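Local atomic coordinates of glutathione peroxidase-like protein (Trypanosoma brucei, PDB entry 3DWV), a protein that probably reduces hydroperoxides using tryparedoxin as electron donor, as a glutathione peroxidase-type enzyme with a thioredoxin-like fold. Residues L83-E94 and F113-G123; M20-V31 and H127-K135. The protein carries 1 engineered substitution. One frame throughout, in Å; residues are numbered along the deposited sequence. Where two conformers were deposited one is given.

Contact 1. Residues L83-E94 and F113-G123; sequences LAFPSNQFGGQE and FPIMAKINVNG. Engineered in segment 83-94: Ser87 (natural residue Cys).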
loop_
_atom_site.group_PDB
_atom_site.type_symbol
_atom_site.label_atom_id
_atom_site.label_comp_id
_atom_site.label_asym_id
_atom_site.label_seq_id
_atom_site.Cartn_x
_atom_site.Cartn_y
_atom_site.Cartn_z
ATOM N N LEU A 83 -3.487 -2.809 4.578
ATOM C CA LEU A 83 -4.365 -1.722 4.187
ATOM C C LEU A 83 -4.166 -1.412 2.707
ATOM O O LEU A 83 -2.987 -1.373 2.291
ATOM C CB LEU A 83 -4.026 -0.438 4.948
ATOM C CG LEU A 83 -4.130 -0.514 6.472
ATOM C CD1 LEU A 83 -3.798 0.844 7.084
ATOM C CD2 LEU A 83 -5.538 -0.879 6.929
ATOM N N ALA A 84 -5.238 -1.153 1.959
ATOM C CA ALA A 84 -5.101 -0.878 0.534
ATOM C C ALA A 84 -5.540 0.559 0.194
ATOM O O ALA A 84 -6.651 0.915 0.522
ATOM C CB ALA A 84 -5.914 -1.864 -0.322
ATOM N N PHE A 85 -4.651 1.300 -0.473
ATOM C CA PHE A 85 -5.001 2.621 -0.974
ATOM C C PHE A 85 -5.204 2.579 -2.480
ATOM O O PHE A 85 -4.201 2.374 -3.199
ATOM C CB PHE A 85 -3.885 3.647 -0.680
ATOM C CG PHE A 85 -3.863 4.084 0.771
ATOM C CD1 PHE A 85 -3.169 3.338 1.696
ATOM C CD2 PHE A 85 -4.506 5.242 1.201
ATOM C CE1 PHE A 85 -3.083 3.732 3.015
ATOM C CE2 PHE A 85 -4.444 5.641 2.518
ATOM C CZ PHE A 85 -3.737 4.881 3.433
ATOM N N PRO A 86 -6.422 2.678 -2.990
ATOM C CA PRO A 86 -6.586 2.696 -4.451
ATOM C C PRO A 86 -6.189 4.046 -5.048
ATOM O O PRO A 86 -6.469 5.086 -4.436
ATOM C CB PRO A 86 -8.082 2.440 -4.650
ATOM C CG PRO A 86 -8.565 1.963 -3.312
ATOM C CD PRO A 86 -7.730 2.701 -2.297
ATOM N N SER A 87 -5.548 4.016 -6.208
ATOM C CA SER A 87 -5.188 5.258 -6.902
ATOM C C SER A 87 -6.426 5.900 -7.519
ATOM O O SER A 87 -7.283 5.187 -8.062
ATOM C CB SER A 87 -4.186 5.019 -8.019
ATOM O OG SER A 87 -4.021 6.226 -8.788
ATOM N N ASN A 88 -6.519 7.229 -7.493
ATOM C CA ASN A 88 -7.627 7.896 -8.187
ATOM C C ASN A 88 -7.369 8.048 -9.683
ATOM O O ASN A 88 -8.173 8.679 -10.395
ATOM C CB ASN A 88 -7.883 9.276 -7.573
ATOM C CG ASN A 88 -6.702 10.200 -7.744
ATOM O OD1 ASN A 88 -5.743 9.957 -8.470
ATOM N ND2 ASN A 88 -6.716 11.356 -7.061
ATOM N N GLN A 89 -6.250 7.500 -10.184
ATOM C CA GLN A 89 -5.916 7.510 -11.609
ATOM C C GLN A 89 -5.854 8.890 -12.230
ATOM O O GLN A 89 -5.888 9.042 -13.451
ATOM C CB GLN A 89 -6.918 6.678 -12.419
ATOM C CG GLN A 89 -6.942 5.238 -11.917
ATOM C CD GLN A 89 -5.631 4.491 -11.994
ATOM O OE1 GLN A 89 -4.882 4.693 -12.958
ATOM N NE2 GLN A 89 -5.335 3.642 -11.016
ATOM N N PHE A 90 -5.747 9.920 -11.420
ATOM C CA PHE A 90 -5.777 11.279 -11.961
ATOM C C PHE A 90 -4.402 11.813 -12.337
ATOM O O PHE A 90 -3.524 11.820 -11.453
ATOM C CB PHE A 90 -6.342 12.234 -10.887
ATOM C CG PHE A 90 -6.479 13.642 -11.447
ATOM C CD1 PHE A 90 -7.323 13.890 -12.516
ATOM C CD2 PHE A 90 -5.751 14.698 -10.926
ATOM C CE1 PHE A 90 -7.446 15.161 -13.055
ATOM C CE2 PHE A 90 -5.887 15.984 -11.437
ATOM C CZ PHE A 90 -6.746 16.239 -12.504
ATOM N N GLY A 91 -4.198 12.259 -13.565
ATOM C CA GLY A 91 -3.021 13.059 -13.855
ATOM C C GLY A 91 -1.931 12.489 -14.726
ATOM O O GLY A 91 -0.969 13.192 -15.140
ATOM N N GLY A 92 -2.020 11.204 -15.067
ATOM C CA GLY A 92 -1.134 10.592 -16.036
ATOM C C GLY A 92 0.065 9.901 -15.417
ATOM O O GLY A 92 0.735 9.087 -16.084
ATOM N N GLN A 93 0.346 10.155 -14.160
ATOM C CA GLN A 93 1.572 9.670 -13.551
ATOM C C GLN A 93 1.336 8.634 -12.472
ATOM O O GLN A 93 2.297 8.311 -11.740
ATOM C CB GLN A 93 2.322 10.869 -12.943
ATOM C CG GLN A 93 1.705 11.351 -11.642
ATOM C CD GLN A 93 0.306 11.940 -11.770
ATOM O OE1 GLN A 93 0.069 12.775 -12.623
ATOM N NE2 GLN A 93 -0.670 11.491 -10.982
ATOM N N GLU A 94 0.109 8.102 -12.376
ATOM C CA GLU A 94 -0.158 7.088 -11.334
ATOM C C GLU A 94 0.439 5.734 -11.701
ATOM O O GLU A 94 0.857 5.501 -12.850
ATOM C CB GLU A 94 -1.675 7.008 -11.105
ATOM C CG GLU A 94 -2.176 8.304 -10.443
ATOM C CD GLU A 94 -1.622 8.469 -9.035
ATOM O OE1 GLU A 94 -1.993 7.657 -8.138
ATOM O OE2 GLU A 94 -0.841 9.437 -8.858
ATOM N N PHE A 113 -9.416 -7.379 3.203
ATOM C CA PHE A 113 -8.729 -6.410 4.081
ATOM C C PHE A 113 -9.278 -5.016 3.837
ATOM O O PHE A 113 -9.958 -4.844 2.809
ATOM C CB PHE A 113 -7.220 -6.467 3.858
ATOM C CG PHE A 113 -6.737 -6.656 2.430
ATOM C CD1 PHE A 113 -6.655 -5.585 1.567
ATOM C CD2 PHE A 113 -6.369 -7.863 1.899
ATOM C CE1 PHE A 113 -6.205 -5.665 0.259
ATOM C CE2 PHE A 113 -5.899 -8.004 0.613
ATOM C CZ PHE A 113 -5.837 -6.909 -0.264
ATOM N N PRO A 114 -9.050 -4.029 4.698
ATOM C CA PRO A 114 -9.546 -2.665 4.483
ATOM C C PRO A 114 -8.998 -1.947 3.258
ATOM O O PRO A 114 -7.804 -1.959 2.952
ATOM C CB PRO A 114 -9.074 -1.902 5.734
ATOM C CG PRO A 114 -9.060 -2.999 6.777
ATOM C CD PRO A 114 -8.391 -4.149 6.021
ATOM N N ILE A 115 -9.957 -1.263 2.606
ATOM C CA ILE A 115 -9.612 -0.437 1.448
ATOM C C ILE A 115 -10.006 1.000 1.777
ATOM O O ILE A 115 -11.097 1.290 2.281
ATOM C CB ILE A 115 -10.300 -0.872 0.150
ATOM C CG1 ILE A 115 -10.097 -2.357 -0.155
ATOM C CG2 ILE A 115 -9.875 -0.024 -1.034
ATOM C CD1 ILE A 115 -11.124 -2.953 -1.078
ATOM N N MET A 116 -9.071 1.877 1.496
ATOM C CA MET A 116 -9.237 3.275 1.890
ATOM C C MET A 116 -9.848 4.079 0.746
ATOM O O MET A 116 -10.083 3.572 -0.364
ATOM C CB MET A 116 -7.902 3.838 2.395
ATOM C CG MET A 116 -7.293 3.019 3.546
ATOM S SD MET A 116 -8.207 3.159 5.106
ATOM C CE MET A 116 -8.943 1.532 5.257
ATOM N N ALA A 117 -10.139 5.365 1.029
ATOM C CA ALA A 117 -10.574 6.220 -0.083
ATOM C C ALA A 117 -9.455 6.449 -1.100
ATOM O O ALA A 117 -8.274 6.415 -0.675
ATOM C CB ALA A 117 -10.998 7.593 0.438
ATOM N N LYS A 118 -9.785 6.695 -2.362
ATOM C CA LYS A 118 -8.834 6.925 -3.456
ATOM C C LYS A 118 -7.985 8.148 -3.217
ATOM O O LYS A 118 -8.478 9.155 -2.697
ATOM C CB LYS A 118 -9.572 7.104 -4.800
ATOM C CG LYS A 118 -10.183 5.768 -5.241
ATOM C CD LYS A 118 -10.852 5.791 -6.608
ATOM C CE LYS A 118 -10.754 4.402 -7.258
ATOM N NZ LYS A 118 -11.814 4.174 -8.281
ATOM N N ILE A 119 -6.710 8.054 -3.582
ATOM C CA ILE A 119 -5.681 9.048 -3.381
ATOM C C ILE A 119 -4.727 9.141 -4.565
ATOM O O ILE A 119 -4.679 8.191 -5.356
ATOM C CB ILE A 119 -4.836 8.668 -2.149
ATOM C CG1 ILE A 119 -4.022 7.383 -2.365
ATOM C CG2 ILE A 119 -5.678 8.511 -0.897
ATOM C CD1 ILE A 119 -2.905 7.265 -1.336
ATOM N N ASN A 120 -3.974 10.228 -4.693
ATOM C CA ASN A 120 -2.859 10.248 -5.671
ATOM C C ASN A 120 -1.652 9.640 -4.962
ATOM O O ASN A 120 -1.411 10.010 -3.783
ATOM C CB ASN A 120 -2.471 11.642 -6.210
ATOM C CG ASN A 120 -3.278 12.090 -7.419
ATOM O OD1 ASN A 120 -4.192 12.927 -7.313
ATOM N ND2 ASN A 120 -2.938 11.509 -8.579
ATOM N N VAL A 121 -0.937 8.716 -5.648
ATOM C CA VAL A 121 0.216 8.225 -4.875
ATOM C C VAL A 121 1.486 8.819 -5.501
ATOM O O VAL A 121 2.504 8.775 -4.807
ATOM C CB VAL A 121 0.341 6.726 -4.799
ATOM C CG1 VAL A 121 -0.817 6.081 -4.032
ATOM C CG2 VAL A 121 0.374 6.108 -6.179
ATOM N N ASN A 122 1.369 9.334 -6.731
ATOM C CA ASN A 122 2.482 10.079 -7.337
ATOM C C ASN A 122 2.072 11.515 -7.720
ATOM O O ASN A 122 0.895 11.888 -7.628
ATOM C CB ASN A 122 3.021 9.343 -8.557
ATOM C CG ASN A 122 3.572 7.971 -8.263
ATOM O OD1 ASN A 122 4.210 7.764 -7.231
ATOM N ND2 ASN A 122 3.386 7.053 -9.224
ATOM N N GLY A 123 3.033 12.338 -8.154
ATOM C CA GLY A 123 2.764 13.661 -8.645
ATOM C C GLY A 123 2.641 14.734 -7.582
ATOM O O GLY A 123 2.815 14.483 -6.368
HETATM O O HOH W 1 -8.938 11.405 -4.911
#

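Contact 2. Residues M20-V31 and H127-K135; sequences MSAASSIFDFEV and HPLYEYMKK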
loop_
_atom_site.group_PDB
_atom_site.type_symbol
_atom_site.label_atom_id
_atom_site.label_comp_id
_atom_site.label_asym_id
_atom_site.label_seq_id
_atom_site.Cartn_x
_atom_site.Cartn_y
_atom_site.Cartn_z
ATOM N N MET A 20 6.535 18.040 7.368
ATOM C CA MET A 20 7.033 16.691 7.124
ATOM C C MET A 20 8.343 16.355 7.813
ATOM O O MET A 20 8.681 15.185 8.078
ATOM C CB MET A 20 7.245 16.555 5.607
ATOM C CG MET A 20 7.843 15.235 5.187
ATOM S SD MET A 20 6.679 13.867 5.340
ATOM C CE MET A 20 5.508 14.234 4.012
ATOM N N SER A 21 9.117 17.413 8.080
ATOM C CA SER A 21 10.393 17.267 8.777
ATOM C C SER A 21 10.215 16.702 10.175
ATOM O O SER A 21 11.103 16.214 10.882
ATOM C CB SER A 21 11.113 18.623 8.869
ATOM O OG SER A 21 10.363 19.609 9.574
ATOM N N ALA A 22 8.983 16.741 10.710
ATOM C CA ALA A 22 8.955 16.120 12.043
ATOM C C ALA A 22 8.294 14.750 11.950
ATOM O O ALA A 22 8.243 14.019 12.962
ATOM C CB ALA A 22 8.306 17.078 13.024
ATOM N N ALA A 23 7.825 14.368 10.755
ATOM C CA ALA A 23 7.234 13.030 10.652
ATOM C C ALA A 23 8.144 11.909 11.137
ATOM O O ALA A 23 9.323 11.818 10.805
ATOM C CB ALA A 23 6.868 12.714 9.202
ATOM N N SER A 24 7.605 10.997 11.934
ATOM C CA SER A 24 8.420 9.929 12.479
ATOM C C SER A 24 7.701 8.575 12.422
ATOM O O SER A 24 8.268 7.558 12.815
ATOM C CB SER A 24 8.786 10.231 13.938
ATOM O OG SER A 24 7.623 10.190 14.760
ATOM N N SER A 25 6.443 8.605 11.952
ATOM C CA SER A 25 5.718 7.348 11.740
ATOM C C SER A 25 4.522 7.577 10.813
ATOM O O SER A 25 4.156 8.730 10.610
ATOM C CB SER A 25 5.229 6.702 13.031
ATOM O OG SER A 25 4.002 7.192 13.491
ATOM N N ILE A 26 3.923 6.482 10.324
ATOM C CA ILE A 26 2.723 6.708 9.473
ATOM C C ILE A 26 1.579 7.337 10.226
ATOM O O ILE A 26 0.628 7.893 9.669
ATOM C CB ILE A 26 2.250 5.354 8.900
ATOM C CG1 ILE A 26 1.799 4.352 9.978
ATOM C CG2 ILE A 26 3.304 4.763 7.975
ATOM C CD1 ILE A 26 1.076 3.155 9.401
ATOM N N PHE A 27 1.592 7.231 11.548
ATOM C CA PHE A 27 0.427 7.640 12.366
ATOM C C PHE A 27 0.345 9.155 12.450
ATOM O O PHE A 27 -0.574 9.691 13.090
ATOM C CB PHE A 27 0.494 7.006 13.772
ATOM C CG PHE A 27 0.519 5.478 13.675
ATOM C CD1 PHE A 27 -0.542 4.795 13.116
ATOM C CD2 PHE A 27 1.610 4.766 14.138
ATOM C CE1 PHE A 27 -0.528 3.412 13.022
ATOM C CE2 PHE A 27 1.636 3.386 14.064
ATOM C CZ PHE A 27 0.571 2.725 13.502
ATOM N N ASP A 28 1.311 9.838 11.847
ATOM C CA ASP A 28 1.291 11.292 11.761
ATOM C C ASP A 28 0.398 11.782 10.603
ATOM O O ASP A 28 0.344 13.003 10.420
ATOM C CB ASP A 28 2.711 11.868 11.609
ATOM C CG ASP A 28 3.576 11.802 12.848
ATOM O OD1 ASP A 28 3.069 12.035 13.964
ATOM O OD2 ASP A 28 4.798 11.554 12.714
ATOM N N PHE A 29 -0.217 10.869 9.841
ATOM C CA PHE A 29 -0.867 11.203 8.582
ATOM C C PHE A 29 -2.360 10.926 8.608
ATOM O O PHE A 29 -2.791 9.996 9.293
ATOM C CB PHE A 29 -0.176 10.453 7.412
ATOM C CG PHE A 29 1.293 10.824 7.308
ATOM C CD1 PHE A 29 1.661 11.909 6.519
ATOM C CD2 PHE A 29 2.310 10.140 7.978
ATOM C CE1 PHE A 29 2.974 12.323 6.410
ATOM C CE2 PHE A 29 3.643 10.534 7.890
ATOM C CZ PHE A 29 3.986 11.655 7.110
ATOM N N GLU A 30 -3.098 11.786 7.874
ATOM C CA GLU A 30 -4.551 11.715 7.777
ATOM C C GLU A 30 -5.011 10.644 6.815
ATOM O O GLU A 30 -4.508 10.653 5.659
ATOM C CB GLU A 30 -5.113 13.064 7.262
ATOM C CG GLU A 30 -6.631 13.074 7.322
ATOM C CD GLU A 30 -7.215 14.475 7.151
ATOM O OE1 GLU A 30 -6.517 15.296 6.520
ATOM O OE2 GLU A 30 -8.343 14.757 7.619
ATOM N N VAL A 31 -5.890 9.749 7.223
ATOM C CA VAL A 31 -6.448 8.717 6.331
ATOM C C VAL A 31 -7.950 8.722 6.472
ATOM O O VAL A 31 -8.576 8.662 7.546
ATOM C CB VAL A 31 -5.824 7.339 6.659
ATOM C CG1 VAL A 31 -6.426 6.213 5.862
ATOM C CG2 VAL A 31 -4.285 7.350 6.470
ATOM N N HIS A 127 -0.472 12.034 -1.866
ATOM C CA HIS A 127 -0.857 12.052 -0.454
ATOM C C HIS A 127 0.380 12.078 0.443
ATOM O O HIS A 127 1.341 11.305 0.238
ATOM C CB HIS A 127 -1.723 10.830 -0.143
ATOM C CG HIS A 127 -2.322 10.810 1.248
ATOM N ND1 HIS A 127 -1.627 10.863 2.439
ATOM C CD2 HIS A 127 -3.628 10.703 1.605
ATOM C CE1 HIS A 127 -2.495 10.798 3.462
ATOM N NE2 HIS A 127 -3.733 10.703 2.953
ATOM N N PRO A 128 0.421 12.940 1.440
ATOM C CA PRO A 128 1.643 13.025 2.267
ATOM C C PRO A 128 2.066 11.715 2.897
ATOM O O PRO A 128 3.297 11.567 3.062
ATOM C CB PRO A 128 1.288 14.089 3.337
ATOM C CG PRO A 128 0.245 14.949 2.674
ATOM C CD PRO A 128 -0.571 13.967 1.821
ATOM N N LEU A 129 1.169 10.793 3.209
ATOM C CA LEU A 129 1.619 9.528 3.797
ATOM C C LEU A 129 2.491 8.813 2.773
ATOM O O LEU A 129 3.486 8.193 3.165
ATOM C CB LEU A 129 0.444 8.656 4.245
ATOM C CG LEU A 129 0.655 7.154 4.444
ATOM C CD1 LEU A 129 1.210 6.816 5.825
ATOM C CD2 LEU A 129 -0.670 6.419 4.241
ATOM N N TYR A 130 2.118 8.893 1.491
ATOM C CA TYR A 130 2.905 8.254 0.431
ATOM C C TYR A 130 4.235 8.989 0.261
ATOM O O TYR A 130 5.317 8.412 0.078
ATOM C CB TYR A 130 2.063 8.131 -0.885
ATOM C CG TYR A 130 1.511 6.721 -0.885
ATOM C CD1 TYR A 130 0.347 6.412 -0.197
ATOM C CD2 TYR A 130 2.186 5.713 -1.547
ATOM C CE1 TYR A 130 -0.146 5.127 -0.174
ATOM C CE2 TYR A 130 1.682 4.419 -1.506
ATOM C CZ TYR A 130 0.512 4.117 -0.824
ATOM O OH TYR A 130 -0.005 2.836 -0.790
ATOM N N GLU A 131 4.215 10.325 0.297
ATOM C CA GLU A 131 5.474 11.080 0.210
ATOM C C GLU A 131 6.396 10.660 1.326
ATOM O O GLU A 131 7.610 10.472 1.067
ATOM C CB GLU A 131 5.169 12.585 0.198
ATOM C CG GLU A 131 4.415 12.816 -1.149
ATOM C CD GLU A 131 5.330 12.612 -2.338
ATOM O OE1 GLU A 131 5.906 13.688 -2.686
ATOM O OE2 GLU A 131 5.566 11.555 -3.004
ATOM N N TYR A 132 5.809 10.481 2.503
ATOM C CA TYR A 132 6.673 9.971 3.592
ATOM C C TYR A 132 7.188 8.563 3.380
ATOM O O TYR A 132 8.391 8.300 3.587
ATOM C CB TYR A 132 5.844 10.072 4.891
ATOM C CG TYR A 132 6.481 9.360 6.083
ATOM C CD1 TYR A 132 7.649 9.828 6.696
ATOM C CD2 TYR A 132 5.887 8.212 6.584
ATOM C CE1 TYR A 132 8.198 9.152 7.787
ATOM C CE2 TYR A 132 6.418 7.526 7.648
ATOM C CZ TYR A 132 7.574 8.007 8.237
ATOM O OH TYR A 132 8.064 7.282 9.303
ATOM N N MET A 133 6.335 7.575 3.032
ATOM C CA MET A 133 6.816 6.202 2.886
ATOM C C MET A 133 7.801 6.101 1.727
ATOM O O MET A 133 8.826 5.407 1.820
ATOM C CB MET A 133 5.617 5.257 2.639
ATOM C CG MET A 133 4.719 5.130 3.855
ATOM S SD MET A 133 3.448 3.851 3.667
ATOM C CE MET A 133 2.601 4.268 2.150
ATOM N N LYS A 134 7.522 6.819 0.616
ATOM C CA LYS A 134 8.397 6.748 -0.564
ATOM C C LYS A 134 9.768 7.324 -0.310
ATOM O O LYS A 134 10.794 6.844 -0.844
ATOM C CB LYS A 134 7.743 7.501 -1.737
ATOM C CG LYS A 134 6.504 6.794 -2.308
ATOM C CD LYS A 134 5.588 7.814 -2.993
ATOM C CE LYS A 134 6.165 8.334 -4.285
ATOM N NZ LYS A 134 5.259 9.352 -4.917
ATOM N N LYS A 135 9.823 8.405 0.500
ATOM C CA LYS A 135 11.170 8.953 0.694
ATOM C C LYS A 135 11.857 8.124 1.773
ATOM O O LYS A 135 13.099 8.002 1.720
ATOM C CB LYS A 135 11.169 10.436 0.997
ATOM C CG LYS A 135 10.590 10.849 2.338
ATOM C CD LYS A 135 11.295 12.108 2.833
ATOM C CE LYS A 135 10.697 12.575 4.154
ATOM N NZ LYS A 135 9.222 12.737 3.994
#

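Contact 1. Residues L83-E94 and F113-G123
Residues 113-119 run parallel to strand 81-86, the outer strand of the thioredoxin-like sheet, and bond to it without forming a regular strand. Ala84 N donates to Pro114 O, and Ala84 O accepts from Met116 N at 2.8 Å. Ala84 pairs with Ile115 but Ser87 with Ile119, so the 113-123 side carries one extra residue. The Phe85 ring lies under the bent Met116 chain. Met116 CG sits over the Phe85 ring face, 4.0 Å from the ring centroid, in a CH-pi contact. Beyond the strand, the buried Glu94 carboxylate is gripped by donors from both segments. Glu94 OE1 takes Val121 N on its syn lone pair at 2.9 Å and the hydroxyl of the engineered Ser87 on its anti lone pair. Glu94 OE2 has three donors: Asn122 N, Gln93 NE2 and Asn120 ND2. The Asn120 amide stands 84° to the carboxylate, and Asn120 ND2 meets Glu94 OE2 from above the carboxylate plane at 3.0 Å. Asn120 ND2 also donates to Phe90 O at 2.9 Å, which fixes the amide rotation. Asn88 ND2 donates to Asn120 OD1 at 3.0 Å from above the carbonyl plane. A water links Asn88 ND2, at 3.1 Å, to Lys118 O.

Contact 2. Residues M20-V31 and H127-K135
Phe29 lies flat on the first turn of helix 128-136. One face of the Phe29 ring covers Leu129 CA, 3.9 Å from the ring centroid, in a CH-pi contact. Farther along the ring, Phe29 CE1 comes near Pro128 O and Phe29 CZ near Tyr132 CB. The Phe29 and Tyr132 rings are near parallel (26°) but displaced, with centroids 5.1 Å apart and little overlap. Tyr132 CG is anti to the backbone N (chi1 170°), which swings the ring off the helix against the N-terminal segment. There Ala23 CB touches Tyr132 CD1 at 3.9 Å, and the backbone of Ser24 and Ser25 passes by the hydroxyl end. The Met20 chain is bent at chi2 and chi3; this brings Met20 SD against Tyr132 CB and Met20 CE 3.6 Å from Pro128 O. His127 is the N-cap of the helix. His127 ND1 accepts from Leu129 N at 2.9 Å, in the ring plane. His127 NE2 makes a weak bond to Glu30 O at 2.8 Å, with a bent angle of 119°. Ile26, in the short 3-10 segment 26-28, lies alongside Leu129. It packs inward on Ile51 of strand 49-54 and Ile155 of strand 152-155, beside Met133 of the helix, which rests on the same two strands.

Along the chain the segments come in the order 20-31, 83-94, 113-123 and 127-135, so both segments of contact 1 fall between those of contact 2. Their centres are 15 Å apart. Contact 1 edges the four-stranded sheet at its outer strand 81-86. Contact 2 lies where helix 128-136 packs on one face of that sheet. The two contacts join directly: Lys134 NZ is 2.8 Å from Val121 O, Asn120 O is 2.9 Å from His127 N, and Phe85 packs on Leu129. Cys106, disulfide-bonded to the predicted active-site Cys58 in this oxidized form, lies between 83-94 and 113-123. Contact 1 thus joins the two ends of the stretch that carries it; contact 2 is away from Cys58.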